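Local coordinates for protein peruvianin-I (Thevetia peruviana, PDB 6ORM) that is a latex protein with proteolytic activity, classed as a cysteine peptidase, although its fold is that of a germin-like protein of the cupin superfamily, at residues F10-L15 / D35-S40; N22-R27 / V59-F64; K119-T122 / L126-I129. All blocks are in the same frame, centred on the assembly; numbering follows the deposited sequence.

Interaction 1 (F10-L15 / D35-S40); sequences FCLADL and DDFIYS
F10 and F37 form a T-shaped aromatic pair. The rim of the F37 ring points into the face of F10, with the planes at 76° and the centroids 4.9 Å apart. F37 CZ stands 3.5 Å above the F10 plane, over its centre, so all six ring carbons of F10 lie at similar distances from it; the shortest approach is F10 CD2 to F37 CZ at 3.6 Å. F10 CG lies between the backbone N and the carbonyl carbon (chi1 51°), which carries the ring toward F37, and the turn at chi2 (81°) faces it to F37 CZ.

The aliphatic part belongs to L12, whose two methyls divide the work. CD2 leans against the F37 ring, 4.1 Å from CE1. CD1 rests on the side chain of D36, at 3.5 Å from D36 CG and 3.6 Å from D36 CB; the two side chains cross at about a right angle. No hydrogen bond spans the segments. The carboxylate of D36 turns to its own loop, where OD2 accepts from T33 N, while OD1 has a long, weak ion pair with R27.

The 10-15 side is an irregular loop, tied by the C11–C26 disulfide; a short 3-10 turn that includes D36 leads into strand 38-39. That strand joins an antiparallel ladder of a second subunit, whose F108 and Y117 meet F37; Y117 of that subunit also meets F10.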
loop_
_atom_site.group_PDB
_atom_site.type_symbol
_atom_site.label_atom_id
_atom_site.label_comp_id
_atom_site.label_asym_id
_atom_site.label_seq_id
_atom_site.Cartn_x
_atom_site.Cartn_y
_atom_site.Cartn_z
ATOM N N PHE A 10 -6.594 -16.736 4.422
ATOM C CA PHE A 10 -5.293 -17.072 4.979
ATOM C C PHE A 10 -4.494 -17.808 3.918
ATOM O O PHE A 10 -5.016 -18.191 2.867
ATOM C CB PHE A 10 -5.419 -17.901 6.265
ATOM C CG PHE A 10 -6.315 -19.094 6.133
ATOM C CD1 PHE A 10 -5.852 -20.264 5.552
ATOM C CD2 PHE A 10 -7.621 -19.048 6.592
ATOM C CE1 PHE A 10 -6.675 -21.361 5.428
ATOM C CE2 PHE A 10 -8.451 -20.144 6.473
ATOM C CZ PHE A 10 -7.978 -21.304 5.889
ATOM N N CYS A 11 -3.215 -18.010 4.215
ATOM C CA CYS A 11 -2.262 -18.517 3.239
ATOM C C CYS A 11 -1.038 -19.035 3.980
ATOM O O CYS A 11 -0.010 -18.353 4.031
ATOM C CB CYS A 11 -1.884 -17.410 2.249
ATOM S SG CYS A 11 -1.099 -17.952 0.718
ATOM N N LEU A 12 -1.144 -20.224 4.574
ATOM C CA LEU A 12 -0.094 -20.706 5.463
ATOM C C LEU A 12 1.202 -20.898 4.692
ATOM O O LEU A 12 1.225 -21.558 3.651
ATOM C CB LEU A 12 -0.505 -22.027 6.113
ATOM C CG LEU A 12 -1.914 -22.171 6.681
ATOM C CD1 LEU A 12 -2.069 -23.556 7.280
ATOM C CD2 LEU A 12 -2.195 -21.102 7.713
ATOM N N ALA A 13 2.280 -20.317 5.213
ATOM C CA ALA A 13 3.583 -20.443 4.578
ATOM C C ALA A 13 3.956 -21.909 4.397
ATOM O O ALA A 13 3.942 -22.692 5.352
ATOM C CB ALA A 13 4.648 -19.722 5.408
ATOM N N ASP A 14 4.275 -22.283 3.160
ATOM C CA ASP A 14 4.880 -23.584 2.874
ATOM C C ASP A 14 6.382 -23.413 3.039
ATOM O O ASP A 14 7.072 -22.963 2.121
ATOM C CB ASP A 14 4.511 -24.061 1.472
ATOM C CG ASP A 14 5.095 -25.429 1.149
ATOM O OD1 ASP A 14 5.782 -26.018 2.014
ATOM O OD2 ASP A 14 4.865 -25.922 0.024
ATOM N N LEU A 15 6.890 -23.760 4.219
ATOM C CA LEU A 15 8.306 -23.532 4.524
ATOM C C LEU A 15 9.251 -24.508 3.847
ATOM O O LEU A 15 10.467 -24.247 3.853
ATOM C CB LEU A 15 8.511 -23.585 6.039
ATOM C CG LEU A 15 7.710 -22.544 6.813
ATOM C CD1 LEU A 15 7.953 -22.703 8.303
ATOM C CD2 LEU A 15 8.071 -21.144 6.343
ATOM N N ASP A 35 -5.290 -26.233 14.398
ATOM C CA ASP A 35 -3.940 -26.256 14.956
ATOM C C ASP A 35 -2.988 -25.320 14.226
ATOM O O ASP A 35 -1.978 -24.907 14.804
ATOM C CB ASP A 35 -3.366 -27.675 14.907
ATOM C CG ASP A 35 -4.022 -28.609 15.901
ATOM O OD1 ASP A 35 -4.442 -28.135 16.975
ATOM O OD2 ASP A 35 -4.101 -29.826 15.619
ATOM N N ASP A 36 -3.288 -24.969 12.975
ATOM C CA ASP A 36 -2.401 -24.117 12.196
ATOM C C ASP A 36 -2.443 -22.658 12.625
ATOM O O ASP A 36 -1.573 -21.885 12.211
ATOM C CB ASP A 36 -2.755 -24.218 10.713
ATOM C CG ASP A 36 -2.431 -25.576 10.130
ATOM O OD1 ASP A 36 -1.291 -26.049 10.316
ATOM O OD2 ASP A 36 -3.321 -26.175 9.488
ATOM N N PHE A 37 -3.408 -22.263 13.450
ATOM C CA PHE A 37 -3.585 -20.863 13.801
ATOM C C PHE A 37 -3.190 -20.565 15.238
ATOM O O PHE A 37 -3.346 -19.426 15.691
ATOM C CB PHE A 37 -5.031 -20.447 13.518
ATOM C CG PHE A 37 -5.401 -20.566 12.065
ATOM C CD1 PHE A 37 -5.111 -19.542 11.180
ATOM C CD2 PHE A 37 -5.994 -21.720 11.576
ATOM C CE1 PHE A 37 -5.428 -19.651 9.839
ATOM C CE2 PHE A 37 -6.315 -21.836 10.233
ATOM C CZ PHE A 37 -6.031 -20.798 9.365
ATOM N N ILE A 38 -2.679 -21.556 15.958
ATOM C CA ILE A 38 -2.082 -21.367 17.271
ATOM C C ILE A 38 -0.571 -21.518 17.130
ATOM O O ILE A 38 -0.080 -22.283 16.293
ATOM C CB ILE A 38 -2.656 -22.370 18.296
ATOM C CG1 ILE A 38 -2.148 -22.070 19.709
ATOM C CG2 ILE A 38 -2.328 -23.799 17.894
ATOM C CD1 ILE A 38 -2.698 -23.008 20.764
ATOM N N TYR A 39 0.170 -20.752 17.928
ATOM C CA TYR A 39 1.615 -20.921 18.029
ATOM C C TYR A 39 2.006 -20.888 19.497
ATOM O O TYR A 39 1.652 -19.948 20.214
ATOM C CB TYR A 39 2.377 -19.840 17.253
ATOM C CG TYR A 39 3.875 -20.056 17.264
ATOM C CD1 TYR A 39 4.459 -21.023 16.454
ATOM C CD2 TYR A 39 4.701 -19.306 18.094
ATOM C CE1 TYR A 39 5.825 -21.232 16.462
ATOM C CE2 TYR A 39 6.068 -19.508 18.109
ATOM C CZ TYR A 39 6.624 -20.472 17.293
ATOM O OH TYR A 39 7.984 -20.680 17.302
ATOM N N SER A 40 2.742 -21.911 19.940
ATOM C CA SER A 40 3.023 -22.115 21.356
ATOM C C SER A 40 4.509 -21.991 21.677
ATOM O O SER A 40 4.948 -22.441 22.740
ATOM C CB SER A 40 2.499 -23.481 21.807
ATOM O OG SER A 40 1.084 -23.518 21.780
#

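Interaction 2 (N22-R27 / V59-F64); sequences NGYPCR and VTAGQF
Y24 reaches from the N-terminal loop to the turn at A61 and G62, and it alone carries the 22-27 side of the contact. The close-packed part is small: A61 CB lies 4.0 Å from Y24 CE2, approaching the ring obliquely, and the backbone of G62 passes the phenol end, with its CA 3.7 Å from Y24 OH. CG of the tyrosine lies beside its own backbone N (chi1 -71°), a setting that sends the ring across to this turn.

The looser side holds water. Y24 OH bonds a water at 2.9 Å; this water lies in the ring plane at the edge and donates a weak bond, 3.5 Å, to T60 OG1. Behind it the turn is well knit. T60 OG1 accepts from G62 N, which makes an ST turn, and donates to Q63 OE1; that amide oxygen also accepts from T60 N, in the carbonyl plane, at 2.8 Å.

Cutting the tyrosine back to an alanine is likely to open a gap beside A61 and leave the water without its stronger partner. With no direct hydrogen bond between the segments, the chemistry implies a light junction: the turn holds its own shape, and the tyrosine adds packing and a water link.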
loop_
_atom_site.group_PDB
_atom_site.type_symbol
_atom_site.label_atom_id
_atom_site.label_comp_id
_atom_site.label_asym_id
_atom_site.label_seq_id
_atom_site.Cartn_x
_atom_site.Cartn_y
_atom_site.Cartn_z
ATOM N N ASN A 22 8.312 -13.288 -3.178
ATOM C CA ASN A 22 8.111 -12.282 -2.149
ATOM C C ASN A 22 7.236 -12.872 -1.054
ATOM O O ASN A 22 6.073 -13.210 -1.296
ATOM C CB ASN A 22 7.468 -11.031 -2.742
ATOM C CG ASN A 22 7.499 -9.856 -1.787
ATOM O OD1 ASN A 22 8.416 -9.729 -0.974
ATOM N ND2 ASN A 22 6.496 -8.989 -1.877
ATOM N N GLY A 23 7.801 -13.024 0.135
ATOM C CA GLY A 23 7.096 -13.721 1.201
ATOM C C GLY A 23 7.311 -15.215 1.093
ATOM O O GLY A 23 8.449 -15.689 1.029
ATOM N N TYR A 24 6.210 -15.965 1.065
ATOM C CA TYR A 24 6.250 -17.418 1.000
ATOM C C TYR A 24 5.126 -17.932 0.115
ATOM O O TYR A 24 4.016 -17.379 0.140
ATOM C CB TYR A 24 6.103 -18.059 2.386
ATOM C CG TYR A 24 7.290 -17.904 3.298
ATOM C CD1 TYR A 24 8.427 -18.683 3.131
ATOM C CD2 TYR A 24 7.265 -16.996 4.347
ATOM C CE1 TYR A 24 9.512 -18.549 3.976
ATOM C CE2 TYR A 24 8.340 -16.856 5.194
ATOM C CZ TYR A 24 9.462 -17.633 5.005
ATOM O OH TYR A 24 10.533 -17.489 5.856
ATOM N N PRO A 25 5.371 -18.986 -0.660
ATOM C CA PRO A 25 4.253 -19.741 -1.227
ATOM C C PRO A 25 3.452 -20.385 -0.108
ATOM O O PRO A 25 3.921 -20.534 1.024
ATOM C CB PRO A 25 4.922 -20.795 -2.118
ATOM C CG PRO A 25 6.359 -20.787 -1.770
ATOM C CD PRO A 25 6.688 -19.551 -1.000
ATOM N N CYS A 26 2.225 -20.768 -0.428
ATOM C CA CYS A 26 1.313 -21.239 0.597
ATOM C C CYS A 26 0.977 -22.709 0.401
ATOM O O CYS A 26 1.072 -23.260 -0.700
ATOM C CB CYS A 26 0.024 -20.416 0.602
ATOM S SG CYS A 26 0.269 -18.641 0.530
ATOM N N ARG A 27 0.595 -23.344 1.503
ATOM C CA ARG A 27 -0.051 -24.642 1.453
ATOM C C ARG A 27 -1.502 -24.479 1.018
ATOM O O ARG A 27 -2.077 -23.389 1.078
ATOM C CB ARG A 27 0.043 -25.339 2.805
ATOM C CG ARG A 27 1.472 -25.489 3.285
ATOM C CD ARG A 27 1.541 -26.234 4.593
ATOM N NE ARG A 27 2.325 -25.500 5.579
ATOM C CZ ARG A 27 2.002 -25.410 6.862
ATOM N NH1 ARG A 27 0.915 -26.015 7.319
ATOM N NH2 ARG A 27 2.769 -24.721 7.689
ATOM N N VAL A 59 8.771 -14.822 16.449
ATOM C CA VAL A 59 7.553 -15.331 15.827
ATOM C C VAL A 59 7.263 -14.513 14.577
ATOM O O VAL A 59 6.429 -13.599 14.594
ATOM C CB VAL A 59 6.345 -15.320 16.782
ATOM C CG1 VAL A 59 5.218 -16.153 16.193
ATOM C CG2 VAL A 59 6.730 -15.850 18.152
ATOM N N THR A 60 7.972 -14.822 13.497
ATOM C CA THR A 60 7.655 -14.334 12.168
ATOM C C THR A 60 6.973 -15.451 11.381
ATOM O O THR A 60 6.769 -16.561 11.881
ATOM C CB THR A 60 8.919 -13.848 11.456
ATOM O OG1 THR A 60 9.690 -14.980 11.036
ATOM C CG2 THR A 60 9.757 -12.979 12.385
ATOM N N ALA A 61 6.610 -15.153 10.131
ATOM C CA ALA A 61 6.051 -16.183 9.260
ATOM C C ALA A 61 6.990 -17.372 9.098
ATOM O O ALA A 61 6.530 -18.472 8.770
ATOM C CB ALA A 61 5.711 -15.590 7.892
ATOM N N GLY A 62 8.293 -17.181 9.322
ATOM C CA GLY A 62 9.224 -18.296 9.266
ATOM C C GLY A 62 9.007 -19.312 10.368
ATOM O O GLY A 62 9.306 -20.496 10.193
ATOM N N GLN A 63 8.504 -18.868 11.520
ATOM C CA GLN A 63 8.213 -19.752 12.643
ATOM C C GLN A 63 6.738 -20.107 12.754
ATOM O O GLN A 63 6.405 -21.200 13.222
ATOM C CB GLN A 63 8.661 -19.108 13.960
ATOM C CG GLN A 63 10.158 -18.877 14.083
ATOM C CD GLN A 63 10.647 -17.721 13.232
ATOM O OE1 GLN A 63 10.105 -16.616 13.292
ATOM N NE2 GLN A 63 11.669 -17.974 12.427
ATOM N N PHE A 64 5.857 -19.200 12.335
ATOM C CA PHE A 64 4.415 -19.303 12.539
ATOM C C PHE A 64 3.772 -19.154 11.166
ATOM O O PHE A 64 3.384 -18.049 10.765
ATOM C CB PHE A 64 3.942 -18.237 13.529
ATOM C CG PHE A 64 2.503 -18.364 13.957
ATOM C CD1 PHE A 64 1.736 -19.465 13.609
ATOM C CD2 PHE A 64 1.923 -17.366 14.729
ATOM C CE1 PHE A 64 0.413 -19.559 14.013
ATOM C CE2 PHE A 64 0.606 -17.454 15.136
ATOM C CZ PHE A 64 -0.151 -18.552 14.780
HETATM O O HOH W 1 10.571 -15.153 7.656
#

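Interaction 3 (K119-T122 / L126-I129); sequences KRLT and LFII
F127 is the centre of this contact, with L121 and K119 laid against different parts of it. Its ring carbon CG is anti to the backbone N (chi1 -167°), which swings the ring out beside K119 while CB stays close to L121. L121 touches through its methyls: CD1 is 3.8 Å from F127 CB and CD2 is 4.2 Å from the same atom. The leucine and phenylalanine side chains cross at about a right angle, and CD2 comes to the ring obliquely.

K119 makes its contact with the base of its chain, not its charge. CB and CG each lie 4.1 Å from F127 CE2. Beyond them the chain bends at chi2 and again at chi3 (-66° and -67°), carrying the ammonium away from the ring to a salt bridge with D35 of a second subunit. The hydrocarbon half of the lysine thus lines an apolar patch while its nitrogen works at the interface.

Both strands lie at the margin of their sheets within the chain. Strand 116-121 hydrogen-bonds to strand 104-109, and strand 126-129 to strand 95-101. L121 and F127 pack between these two sheets of the cupin beta-barrel, touching I104 and E106 of strand 104-109 respectively, and K119 flanks them at the subunit interface. On its other side strand 126-129 pairs through L126 and F127 with a strand of the second subunit, continuing that sheet across the interface.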
loop_
_atom_site.group_PDB
_atom_site.type_symbol
_atom_site.label_atom_id
_atom_site.label_comp_id
_atom_site.label_asym_id
_atom_site.label_seq_id
_atom_site.Cartn_x
_atom_site.Cartn_y
_atom_site.Cartn_z
ATOM N N LYS A 119 13.004 6.397 27.501
ATOM C CA LYS A 119 12.202 6.347 28.714
ATOM C C LYS A 119 12.511 5.059 29.461
ATOM O O LYS A 119 12.885 4.046 28.859
ATOM C CB LYS A 119 10.697 6.418 28.419
ATOM C CG LYS A 119 10.208 7.761 27.901
ATOM C CD LYS A 119 10.346 8.860 28.943
ATOM C CE LYS A 119 9.422 8.634 30.126
ATOM N NZ LYS A 119 9.521 9.739 31.124
ATOM N N ARG A 120 12.361 5.113 30.779
ATOM C CA ARG A 120 12.400 3.913 31.602
ATOM C C ARG A 120 11.028 3.250 31.577
ATOM O O ARG A 120 10.007 3.917 31.770
ATOM C CB ARG A 120 12.808 4.261 33.033
ATOM C CG ARG A 120 13.024 3.059 33.941
ATOM C CD ARG A 120 11.770 2.729 34.738
ATOM N NE ARG A 120 11.321 3.855 35.554
ATOM C CZ ARG A 120 11.504 3.951 36.866
ATOM N NH1 ARG A 120 12.126 2.982 37.524
ATOM N NH2 ARG A 120 11.062 5.016 37.524
ATOM N N LEU A 121 11.006 1.941 31.324
ATOM C CA LEU A 121 9.775 1.166 31.251
ATOM C C LEU A 121 9.710 0.159 32.392
ATOM O O LEU A 121 10.716 -0.464 32.743
ATOM C CB LEU A 121 9.656 0.419 29.915
ATOM C CG LEU A 121 9.871 1.151 28.586
ATOM C CD1 LEU A 121 9.474 0.249 27.421
ATOM C CD2 LEU A 121 9.107 2.458 28.537
ATOM N N THR A 122 8.522 0.026 32.986
ATOM C CA THR A 122 8.223 -1.013 33.967
ATOM C C THR A 122 7.061 -1.848 33.425
ATOM O O THR A 122 6.441 -1.439 32.434
ATOM C CB THR A 122 7.903 -0.384 35.329
ATOM O OG1 THR A 122 6.638 0.286 35.269
ATOM C CG2 THR A 122 8.989 0.609 35.730
ATOM N N LEU A 126 4.111 0.740 27.411
ATOM C CA LEU A 126 4.273 0.585 25.976
ATOM C C LEU A 126 5.213 1.669 25.477
ATOM O O LEU A 126 5.254 2.775 26.023
ATOM C CB LEU A 126 2.941 0.674 25.223
ATOM C CG LEU A 126 1.842 -0.317 25.593
ATOM C CD1 LEU A 126 0.562 0.117 24.924
ATOM C CD2 LEU A 126 2.225 -1.728 25.174
ATOM N N PHE A 127 5.969 1.334 24.439
ATOM C CA PHE A 127 6.885 2.274 23.811
ATOM C C PHE A 127 6.914 1.957 22.325
ATOM O O PHE A 127 7.071 0.792 21.947
ATOM C CB PHE A 127 8.284 2.172 24.429
ATOM C CG PHE A 127 9.201 3.307 24.059
ATOM C CD1 PHE A 127 10.016 3.219 22.942
ATOM C CD2 PHE A 127 9.256 4.451 24.835
ATOM C CE1 PHE A 127 10.868 4.256 22.602
ATOM C CE2 PHE A 127 10.105 5.492 24.499
ATOM C CZ PHE A 127 10.910 5.395 23.383
ATOM N N ILE A 128 6.757 2.981 21.490
ATOM C CA ILE A 128 6.626 2.806 20.046
ATOM C C ILE A 128 7.924 3.234 19.370
ATOM O O ILE A 128 8.466 4.306 19.665
ATOM C CB ILE A 128 5.413 3.576 19.489
ATOM C CG1 ILE A 128 5.262 3.325 17.986
ATOM C CG2 ILE A 128 5.498 5.069 19.802
ATOM C CD1 ILE A 128 4.804 1.915 17.646
ATOM N N ILE A 129 8.436 2.377 18.495
ATOM C CA ILE A 129 9.633 2.628 17.698
ATOM C C ILE A 129 9.201 2.802 16.245
ATOM O O ILE A 129 8.664 1.858 15.650
ATOM C CB ILE A 129 10.653 1.485 17.827
ATOM C CG1 ILE A 129 11.257 1.448 19.231
ATOM C CG2 ILE A 129 11.749 1.615 16.777
ATOM C CD1 ILE A 129 11.165 0.096 19.871
#

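How the interactions relate
Interactions 1 and 2 are neighbours, their centres 8 Å apart, and their segments alternate along the chain. The C11–C26 disulfide joins them, backed by a probable hydrogen bond from D14 N to P25 O, and together they fold the N-terminal loops over the region before strand 73-79. Interaction 3 comes later in the sequence, within the barrel, and on the opposite side of the chain's centre; its centre is about 30 Å from that of interaction 1 and 29 Å from that of interaction 2. All three nevertheless touch the second subunit, so both ends of the chain's fold serve the six-chain assembly, consistent with the hexamers of germins.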